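Local coordinates for AT-rich interactive domain-containing protein 4 (Arabidopsis thaliana, PDB 6LQF), which recognises a methylated histone H3 tail and DNA through an ARID-PHD cassette, the part present here, as a component of ISWI that regulates the floral transition, at residues F67-E72 and S93-H98; C133-R138 and E153-G158; G149-W154 and Y179-C184. All coordinates share one frame; numbering follows the deposited sequence.

In the fold
Interaction 1 (67-72 with 93-98) lies in the ARID domain, its nearest atom about 7 Å from the bound DNA, whereas interactions 2 and 3 both belong to the PHD finger. The centre of interaction 1 is 25 Å from that of interaction 2 and 23 Å from that of interaction 3, and neither touches it. The two PHD contacts, with centres 10 Å apart, share E153 and W154 and hold three ligands each of different zinc ions, one bound by three cysteines and a histidine, the other by four cysteines. L135 joins them: L135 CD2 lies 3.8 Å from C181 CB. The bound histone H3 peptide reaches both domains, packing a modified side chain on W154 and pairing a basic one with E72.

Interaction 1. Residues F67-E72 and S93-H98; sequences FNLYRE and SKMRNH
K94 folds back over E72, and its path can be followed atom by atom. K94 CB lies 3.8 Å from E72 CG. K94 CG comes closest of the aliphatic carbons, 3.5 Å from E72 OE2, and CE also faces that oxygen. K94 NZ then forms a salt bridge with E72 OE2 at 2.9 Å. Every torsion beyond CB is bent in the same sense, which curls the ammonium back onto the glutamate. The two side chains cross at about a right angle, and the ammonium meets OE2 from above the carboxylate plane, 47° out of it. The other oxygen, OE1, is held by R76 and by a basic side chain of the bound histone peptide.

One turn earlier on helix 66-74, N68 sets its CB and CG against the backbone of the loop, each 3.5 Å from K94 O. Its amide is committed at both ends: N68 OD1 accepts a nearly straight bond from R71 NH2 (2.7 Å, 173°), lying close to the guanidinium plane, while ND2 bonds D65. F67 covers one face of that guanidinium. Deeper in, M95 lays its methyl CE 4.0 Å from L69 CB; L111 touches M95, while W87 and Y115 touch L69.

The contact thus grades from an apolar floor to a charged outer edge. Because E72 is shared among K94, R76 and the peptide, the cationic surroundings would probably favour its ionised form. E72 pairs with, and K94 packs on, a basic side chain of the peptide, consistent with this surface taking part in histone contact.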
loop_
_atom_site.group_PDB
_atom_site.type_symbol
_atom_site.label_atom_id
_atom_site.label_comp_id
_atom_site.label_asym_id
_atom_site.label_seq_id
_atom_site.Cartn_x
_atom_site.Cartn_y
_atom_site.Cartn_z
ATOM N N PHE A 67 -0.705 9.704 -0.372
ATOM C CA PHE A 67 -1.868 9.042 0.224
ATOM C C PHE A 67 -2.112 7.655 -0.343
ATOM O O PHE A 67 -2.293 6.669 0.416
ATOM C CB PHE A 67 -3.081 9.938 -0.025
ATOM C CG PHE A 67 -4.349 9.470 0.617
ATOM C CD1 PHE A 67 -4.413 9.143 1.967
ATOM C CD2 PHE A 67 -5.500 9.393 -0.139
ATOM C CE1 PHE A 67 -5.634 8.760 2.551
ATOM C CE2 PHE A 67 -6.709 9.001 0.465
ATOM C CZ PHE A 67 -6.754 8.733 1.798
ATOM N N ASN A 68 -2.082 7.546 -1.672
ATOM C CA ASN A 68 -2.347 6.223 -2.238
ATOM C C ASN A 68 -1.135 5.327 -2.088
ATOM O O ASN A 68 -1.314 4.119 -1.901
ATOM C CB ASN A 68 -2.783 6.340 -3.681
ATOM C CG ASN A 68 -4.227 6.828 -3.764
ATOM O OD1 ASN A 68 -5.117 6.160 -3.188
ATOM N ND2 ASN A 68 -4.466 7.976 -4.368
ATOM N N LEU A 69 0.096 5.889 -2.095
ATOM C CA LEU A 69 1.286 5.071 -1.856
ATOM C C LEU A 69 1.159 4.428 -0.462
ATOM O O LEU A 69 1.378 3.194 -0.274
ATOM C CB LEU A 69 2.550 5.977 -1.941
ATOM C CG LEU A 69 3.868 5.363 -1.435
ATOM C CD1 LEU A 69 4.135 4.107 -2.254
ATOM C CD2 LEU A 69 5.043 6.369 -1.627
ATOM N N TYR A 70 0.801 5.238 0.530
ATOM C CA TYR A 70 0.667 4.747 1.910
ATOM C C TYR A 70 -0.425 3.698 2.021
ATOM O O TYR A 70 -0.177 2.632 2.566
ATOM C CB TYR A 70 0.355 5.903 2.846
ATOM C CG TYR A 70 0.321 5.481 4.304
ATOM C CD1 TYR A 70 1.519 5.210 4.995
ATOM C CD2 TYR A 70 -0.888 5.438 5.006
ATOM C CE1 TYR A 70 1.491 4.883 6.324
ATOM C CE2 TYR A 70 -0.924 5.097 6.369
ATOM C CZ TYR A 70 0.278 4.867 7.017
ATOM O OH TYR A 70 0.256 4.541 8.369
ATOM N N ARG A 71 -1.614 3.983 1.458
ATOM C CA ARG A 71 -2.750 3.033 1.594
ATOM C C ARG A 71 -2.410 1.682 0.969
ATOM O O ARG A 71 -2.720 0.624 1.565
ATOM C CB ARG A 71 -4.011 3.603 0.972
ATOM C CG ARG A 71 -4.515 4.785 1.804
ATOM C CD ARG A 71 -5.908 5.202 1.509
ATOM N NE ARG A 71 -6.072 5.592 0.134
ATOM C CZ ARG A 71 -7.254 5.924 -0.387
ATOM N NH1 ARG A 71 -8.350 5.880 0.373
ATOM N NH2 ARG A 71 -7.347 6.292 -1.661
ATOM N N GLU A 72 -1.749 1.704 -0.187
ATOM C CA GLU A 72 -1.482 0.439 -0.854
ATOM C C GLU A 72 -0.442 -0.386 -0.095
ATOM O O GLU A 72 -0.500 -1.640 -0.053
ATOM C CB GLU A 72 -1.008 0.658 -2.281
ATOM C CG GLU A 72 -2.110 1.220 -3.193
ATOM C CD GLU A 72 -3.442 0.434 -3.139
ATOM O OE1 GLU A 72 -3.408 -0.818 -3.092
ATOM O OE2 GLU A 72 -4.558 1.047 -3.164
ATOM N N SER A 93 0.130 1.536 -9.845
ATOM C CA SER A 93 -1.111 1.543 -10.628
ATOM C C SER A 93 -2.281 2.229 -9.944
ATOM O O SER A 93 -3.257 2.590 -10.623
ATOM C CB SER A 93 -1.430 0.091 -10.982
ATOM O OG SER A 93 -1.636 -0.610 -9.764
ATOM N N LYS A 94 -2.216 2.435 -8.632
ATOM C CA LYS A 94 -3.287 3.062 -7.858
ATOM C C LYS A 94 -2.986 4.507 -7.534
ATOM O O LYS A 94 -3.795 5.193 -6.868
ATOM C CB LYS A 94 -3.492 2.348 -6.534
ATOM C CG LYS A 94 -3.918 0.906 -6.627
ATOM C CD LYS A 94 -5.226 0.807 -7.369
ATOM C CE LYS A 94 -6.363 1.300 -6.514
ATOM N NZ LYS A 94 -6.492 0.461 -5.306
ATOM N N MET A 95 -1.781 4.961 -7.886
ATOM C CA MET A 95 -1.400 6.347 -7.637
ATOM C C MET A 95 -1.763 7.285 -8.743
ATOM O O MET A 95 -1.807 6.883 -9.903
ATOM C CB MET A 95 0.107 6.437 -7.423
ATOM C CG MET A 95 0.523 5.632 -6.236
ATOM S SD MET A 95 2.319 5.470 -5.980
ATOM C CE MET A 95 2.782 7.218 -5.693
ATOM N N ARG A 96 -1.975 8.556 -8.396
ATOM C CA ARG A 96 -2.252 9.554 -9.451
ATOM C C ARG A 96 -1.108 9.657 -10.453
ATOM O O ARG A 96 -1.340 10.095 -11.610
ATOM C CB ARG A 96 -2.497 10.953 -8.865
ATOM C CG ARG A 96 -3.768 11.048 -8.117
ATOM C CD ARG A 96 -4.014 12.559 -7.840
ATOM N NE ARG A 96 -3.128 13.104 -6.823
ATOM C CZ ARG A 96 -3.458 13.142 -5.535
ATOM N NH1 ARG A 96 -4.621 12.639 -5.143
ATOM N NH2 ARG A 96 -2.637 13.646 -4.636
ATOM N N ASN A 97 0.100 9.238 -10.042
ATOM C CA ASN A 97 1.285 9.340 -10.894
ATOM C C ASN A 97 1.287 8.331 -12.034
ATOM O O ASN A 97 2.075 8.464 -12.978
ATOM C CB ASN A 97 2.534 9.181 -10.027
ATOM C CG ASN A 97 2.508 10.122 -8.874
ATOM O OD1 ASN A 97 1.959 9.827 -7.820
ATOM N ND2 ASN A 97 3.042 11.325 -9.092
ATOM N N HIS A 98 0.432 7.303 -11.961
ATOM C CA HIS A 98 0.382 6.342 -13.032
ATOM C C HIS A 98 -0.153 6.911 -14.333
ATOM O O HIS A 98 -1.129 7.682 -14.326
ATOM C CB HIS A 98 -0.508 5.171 -12.588
ATOM C CG HIS A 98 -0.725 4.146 -13.650
ATOM N ND1 HIS A 98 0.200 3.174 -13.968
ATOM C CD2 HIS A 98 -1.798 3.935 -14.448
ATOM C CE1 HIS A 98 -0.303 2.381 -14.905
ATOM N NE2 HIS A 98 -1.506 2.828 -15.219
#

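Interaction 2. Residues C133-R138 and E153-G158; sequences CCLICR and EWAHFG. With ZN (zinc ion), chain G.
C134, C137 and H156 converge on one zinc ion, the sulfurs C134 SG and C137 SG at 2.4 Å from the metal and H156 ND1 at 2.1 Å from it; C159 completes the site of three cysteines and one histidine. The cysteines reach the metal by different conformations. In C134 the sulfur stands opposite the backbone N (chi1 176°), whereas in C137 it lies between the backbone N and carbonyl carbon (chi1 74°), and C137 SG lies at the edge of the imidazole, in its plane. C134 SG approaches the same ring obliquely and accepts H156 N at 3.3 Å and 163°. The C137 amide also donates to C134 SG, nearly straight, and that of I136 adds a weak bond. Such N-H...S bonds would be expected to spread the thiolate's negative charge. On the far side of the ring, NE2 is held by T141 O, fixing its rotation.

L135 N donates to W154 O (2.9 Å), while L135 CD2 lies 3.9 Å from A155 CB. I136 CD1 reaches the same methyl. A water bridges C133 O and W154 N.

Strand 154-156 pairs with strand 145-147 through A155 and V146. The CxxC loop packs onto this two-stranded antiparallel sheet, L135 and I136 resting on A155 and C134 on W145, with C181 and N183 touching L135.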
loop_
_atom_site.group_PDB
_atom_site.type_symbol
_atom_site.label_atom_id
_atom_site.label_comp_id
_atom_site.label_asym_id
_atom_site.label_seq_id
_atom_site.Cartn_x
_atom_site.Cartn_y
_atom_site.Cartn_z
ATOM N N CYS A 133 -5.932 -12.321 9.348
ATOM C CA CYS A 133 -5.571 -13.731 9.182
ATOM C C CYS A 133 -6.192 -14.262 7.889
ATOM O O CYS A 133 -7.024 -13.620 7.258
ATOM C CB CYS A 133 -6.045 -14.561 10.375
ATOM S SG CYS A 133 -7.849 -14.743 10.505
ATOM N N CYS A 134 -5.741 -15.435 7.488
ATOM C CA CYS A 134 -6.304 -16.154 6.338
ATOM C C CYS A 134 -7.752 -16.553 6.586
ATOM O O CYS A 134 -8.065 -17.137 7.616
ATOM C CB CYS A 134 -5.439 -17.420 6.069
ATOM S SG CYS A 134 -6.070 -18.462 4.747
ATOM N N LEU A 135 -8.622 -16.250 5.636
ATOM C CA LEU A 135 -10.052 -16.514 5.801
ATOM C C LEU A 135 -10.304 -17.998 5.814
ATOM O O LEU A 135 -11.361 -18.428 6.316
ATOM C CB LEU A 135 -10.872 -15.816 4.680
ATOM C CG LEU A 135 -10.606 -16.251 3.225
ATOM C CD1 LEU A 135 -11.524 -17.383 2.782
ATOM C CD2 LEU A 135 -10.759 -15.075 2.255
ATOM N N ILE A 136 -9.387 -18.770 5.229
ATOM C CA ILE A 136 -9.545 -20.256 5.237
ATOM C C ILE A 136 -9.015 -20.898 6.495
ATOM O O ILE A 136 -9.774 -21.545 7.221
ATOM C CB ILE A 136 -8.849 -20.885 4.009
ATOM C CG1 ILE A 136 -9.530 -20.353 2.744
ATOM C CG2 ILE A 136 -8.969 -22.419 4.056
ATOM C CD1 ILE A 136 -8.731 -20.556 1.446
ATOM N N CYS A 137 -7.723 -20.744 6.774
ATOM C CA CYS A 137 -7.098 -21.448 7.918
ATOM C C CYS A 137 -7.019 -20.674 9.228
ATOM O O CYS A 137 -6.623 -21.227 10.241
ATOM C CB CYS A 137 -5.690 -21.891 7.569
ATOM S SG CYS A 137 -4.464 -20.528 7.530
ATOM N N ARG A 138 -7.306 -19.378 9.172
ATOM C CA ARG A 138 -7.438 -18.495 10.340
ATOM C C ARG A 138 -6.094 -18.211 11.014
ATOM O O ARG A 138 -6.059 -17.795 12.177
ATOM C CB ARG A 138 -8.443 -19.064 11.363
ATOM C CG ARG A 138 -9.707 -19.695 10.795
ATOM C CD ARG A 138 -10.563 -18.754 9.943
ATOM N NE ARG A 138 -10.739 -17.440 10.552
ATOM C CZ ARG A 138 -11.600 -16.516 10.123
ATOM N NH1 ARG A 138 -12.395 -16.763 9.082
ATOM N NH2 ARG A 138 -11.671 -15.341 10.740
ATOM N N GLU A 153 -11.566 -10.016 2.029
ATOM C CA GLU A 153 -10.731 -10.686 2.996
ATOM C C GLU A 153 -9.529 -11.307 2.294
ATOM O O GLU A 153 -9.469 -11.373 1.056
ATOM C CB GLU A 153 -11.526 -11.727 3.752
ATOM C CG GLU A 153 -12.565 -11.084 4.619
ATOM C CD GLU A 153 -13.420 -12.094 5.343
ATOM O OE1 GLU A 153 -13.215 -13.307 5.132
ATOM O OE2 GLU A 153 -14.297 -11.676 6.126
ATOM N N TRP A 154 -8.572 -11.787 3.086
ATOM C CA TRP A 154 -7.351 -12.313 2.547
ATOM C C TRP A 154 -7.197 -13.807 2.764
ATOM O O TRP A 154 -7.655 -14.297 3.767
ATOM C CB TRP A 154 -6.163 -11.649 3.231
ATOM C CG TRP A 154 -5.887 -10.206 2.799
ATOM C CD1 TRP A 154 -6.328 -9.063 3.378
ATOM C CD2 TRP A 154 -5.035 -9.829 1.723
ATOM N NE1 TRP A 154 -5.805 -7.964 2.707
ATOM C CE2 TRP A 154 -4.967 -8.420 1.719
ATOM C CE3 TRP A 154 -4.249 -10.555 0.820
ATOM C CZ2 TRP A 154 -4.218 -7.721 0.764
ATOM C CZ3 TRP A 154 -3.511 -9.865 -0.126
ATOM C CH2 TRP A 154 -3.450 -8.479 -0.118
ATOM N N ALA A 155 -6.657 -14.491 1.775
ATOM C CA ALA A 155 -6.442 -15.935 1.856
ATOM C C ALA A 155 -5.025 -16.307 1.458
ATOM O O ALA A 155 -4.455 -15.742 0.517
ATOM C CB ALA A 155 -7.436 -16.666 0.954
ATOM N N HIS A 156 -4.414 -17.267 2.140
ATOM C CA HIS A 156 -3.240 -17.863 1.542
ATOM C C HIS A 156 -3.582 -18.541 0.239
ATOM O O HIS A 156 -4.517 -19.368 0.187
ATOM C CB HIS A 156 -2.661 -18.995 2.414
ATOM C CG HIS A 156 -2.116 -18.542 3.721
ATOM N ND1 HIS A 156 -2.704 -18.865 4.924
ATOM C CD2 HIS A 156 -1.068 -17.718 4.030
ATOM C CE1 HIS A 156 -1.979 -18.378 5.923
ATOM N NE2 HIS A 156 -1.009 -17.636 5.401
ATOM N N PHE A 157 -2.779 -18.339 -0.780
ATOM C CA PHE A 157 -2.997 -19.010 -2.050
ATOM C C PHE A 157 -2.994 -20.519 -1.862
ATOM O O PHE A 157 -3.829 -21.231 -2.458
ATOM C CB PHE A 157 -1.909 -18.576 -3.032
ATOM C CG PHE A 157 -2.173 -18.986 -4.438
ATOM C CD1 PHE A 157 -3.212 -18.409 -5.142
ATOM C CD2 PHE A 157 -1.349 -19.905 -5.075
ATOM C CE1 PHE A 157 -3.468 -18.783 -6.467
ATOM C CE2 PHE A 157 -1.597 -20.289 -6.400
ATOM C CZ PHE A 157 -2.657 -19.718 -7.088
ATOM N N GLY A 158 -2.083 -20.968 -0.990
ATOM C CA GLY A 158 -1.902 -22.397 -0.676
ATOM C C GLY A 158 -3.061 -23.013 0.052
ATOM O O GLY A 158 -3.186 -24.259 0.082
HETATM ZN ZN ZN G . -4.389 -20.079 5.176
HETATM O O HOH W 1 -8.929 -12.206 5.983
#

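Interaction 3. Residues G149-W154 and Y179-C184; sequences GSCGEW and YVCPNC. With ZN (zinc ion), chain F.
C151 and C184 bring their sulfurs to a second zinc ion from facing segments, and C181, from the same segment as C184, adds a third. The metal bonds measure 2.4 Å for C151 SG and 2.3 Å for both C181 SG and C184 SG; C148 supplies the fourth ligand of this four-cysteine site. C151 and C181 each hold sulfur between backbone N and carbonyl carbon, whereas C184 turns its sulfur away from the carbonyl carbon (chi1 -75°). C184 SG thereby passes alongside C151, 3.5 Å from C151 CB, and S150 OG lies 3.4 Å from C184 SG. C151 SG and C181 SG are 4.0 Å apart as two ligands of one metal.

Outside the metal sphere the segments are joined by one straight backbone hydrogen bond, G149 N to Y179 O (2.8 Å, 172°). Y179 directs its hydroxyl to D160 and packs on an apolar side chain of the bound histone peptide.

Amide N-H groups also meet the thiolates: E153 N bonds C151 SG, and C184 N bonds C181 SG weakly. Four sulfurs around zinc would carry net negative charge, which these donors probably temper. With C151 in one segment and C181 and C184 in the other binding one zinc ion, coordination closes the C-terminal part of the PHD finger onto the loop before strand 154-156.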
loop_
_atom_site.group_PDB
_atom_site.type_symbol
_atom_site.label_atom_id
_atom_site.label_comp_id
_atom_site.label_asym_id
_atom_site.label_seq_id
_atom_site.Cartn_x
_atom_site.Cartn_y
_atom_site.Cartn_z
ATOM N N GLY A 149 -11.706 -10.520 -4.321
ATOM C CA GLY A 149 -12.334 -9.374 -4.984
ATOM C C GLY A 149 -13.791 -9.176 -4.546
ATOM O O GLY A 149 -14.362 -8.101 -4.761
ATOM N N SER A 150 -14.411 -10.170 -3.939
ATOM C CA SER A 150 -15.812 -10.058 -3.570
ATOM C C SER A 150 -15.992 -9.551 -2.124
ATOM O O SER A 150 -16.714 -8.579 -1.873
ATOM C CB SER A 150 -16.442 -11.434 -3.750
ATOM O OG SER A 150 -17.741 -11.478 -3.219
ATOM N N CYS A 151 -15.340 -10.190 -1.161
ATOM C CA CYS A 151 -15.537 -9.834 0.240
ATOM C C CYS A 151 -14.406 -8.983 0.815
ATOM O O CYS A 151 -14.565 -8.473 1.916
ATOM C CB CYS A 151 -15.701 -11.091 1.115
ATOM S SG CYS A 151 -14.246 -12.168 1.276
ATOM N N GLY A 152 -13.274 -8.896 0.110
ATOM C CA GLY A 152 -12.120 -8.121 0.533
ATOM C C GLY A 152 -11.288 -8.766 1.647
ATOM O O GLY A 152 -10.379 -8.119 2.158
ATOM N N GLU A 153 -11.566 -10.016 2.029
ATOM C CA GLU A 153 -10.731 -10.686 2.996
ATOM C C GLU A 153 -9.529 -11.307 2.294
ATOM O O GLU A 153 -9.469 -11.373 1.056
ATOM C CB GLU A 153 -11.526 -11.727 3.752
ATOM C CG GLU A 153 -12.565 -11.084 4.619
ATOM C CD GLU A 153 -13.420 -12.094 5.343
ATOM O OE1 GLU A 153 -13.215 -13.307 5.132
ATOM O OE2 GLU A 153 -14.297 -11.676 6.126
ATOM N N TRP A 154 -8.572 -11.787 3.086
ATOM C CA TRP A 154 -7.351 -12.313 2.547
ATOM C C TRP A 154 -7.197 -13.807 2.764
ATOM O O TRP A 154 -7.655 -14.297 3.767
ATOM C CB TRP A 154 -6.163 -11.649 3.231
ATOM C CG TRP A 154 -5.887 -10.206 2.799
ATOM C CD1 TRP A 154 -6.328 -9.063 3.378
ATOM C CD2 TRP A 154 -5.035 -9.829 1.723
ATOM N NE1 TRP A 154 -5.805 -7.964 2.707
ATOM C CE2 TRP A 154 -4.967 -8.420 1.719
ATOM C CE3 TRP A 154 -4.249 -10.555 0.820
ATOM C CZ2 TRP A 154 -4.218 -7.721 0.764
ATOM C CZ3 TRP A 154 -3.511 -9.865 -0.126
ATOM C CH2 TRP A 154 -3.450 -8.479 -0.118
ATOM N N TYR A 179 -9.550 -12.834 -8.376
ATOM C CA TYR A 179 -9.645 -13.893 -7.390
ATOM C C TYR A 179 -10.940 -13.755 -6.575
ATOM O O TYR A 179 -11.203 -12.704 -6.027
ATOM C CB TYR A 179 -8.429 -13.887 -6.453
ATOM C CG TYR A 179 -8.562 -14.949 -5.389
ATOM C CD1 TYR A 179 -8.408 -16.283 -5.715
ATOM C CD2 TYR A 179 -8.864 -14.623 -4.064
ATOM C CE1 TYR A 179 -8.569 -17.275 -4.745
ATOM C CE2 TYR A 179 -9.029 -15.603 -3.084
ATOM C CZ TYR A 179 -8.900 -16.927 -3.449
ATOM O OH TYR A 179 -9.046 -17.959 -2.526
ATOM N N VAL A 180 -11.709 -14.842 -6.476
ATOM C CA VAL A 180 -12.887 -14.878 -5.620
ATOM C C VAL A 180 -12.714 -16.062 -4.709
ATOM O O VAL A 180 -12.489 -17.171 -5.202
ATOM C CB VAL A 180 -14.183 -14.985 -6.446
ATOM C CG1 VAL A 180 -15.394 -15.186 -5.568
ATOM C CG2 VAL A 180 -14.342 -13.728 -7.311
ATOM N N CYS A 181 -12.807 -15.842 -3.411
ATOM C CA CYS A 181 -12.490 -16.898 -2.425
ATOM C C CYS A 181 -13.542 -18.017 -2.382
ATOM O O CYS A 181 -14.634 -17.849 -2.962
ATOM C CB CYS A 181 -12.340 -16.243 -1.020
ATOM S SG CYS A 181 -13.911 -15.923 -0.113
ATOM N N PRO A 182 -13.213 -19.152 -1.750
ATOM C CA PRO A 182 -14.158 -20.281 -1.756
ATOM C C PRO A 182 -15.455 -19.937 -1.032
ATOM O O PRO A 182 -16.503 -20.484 -1.385
ATOM C CB PRO A 182 -13.382 -21.381 -1.010
ATOM C CG PRO A 182 -11.941 -21.053 -1.193
ATOM C CD PRO A 182 -11.902 -19.517 -1.176
ATOM N N ASN A 183 -15.405 -19.123 0.015
ATOM C CA ASN A 183 -16.633 -18.764 0.733
ATOM C C ASN A 183 -17.589 -17.888 -0.082
ATOM O O ASN A 183 -18.804 -18.009 0.070
ATOM C CB ASN A 183 -16.274 -18.097 2.065
ATOM C CG ASN A 183 -15.560 -19.056 2.993
ATOM O OD1 ASN A 183 -15.537 -20.268 2.727
ATOM N ND2 ASN A 183 -15.014 -18.552 4.082
ATOM N N CYS A 184 -17.059 -17.024 -0.952
ATOM C CA CYS A 184 -17.874 -16.134 -1.784
ATOM C C CYS A 184 -18.412 -16.779 -3.052
ATOM O O CYS A 184 -19.460 -16.398 -3.575
ATOM C CB CYS A 184 -17.059 -14.914 -2.203
ATOM S SG CYS A 184 -16.818 -13.717 -0.901
HETATM ZN ZN ZN F . -14.565 -13.737 -0.481
#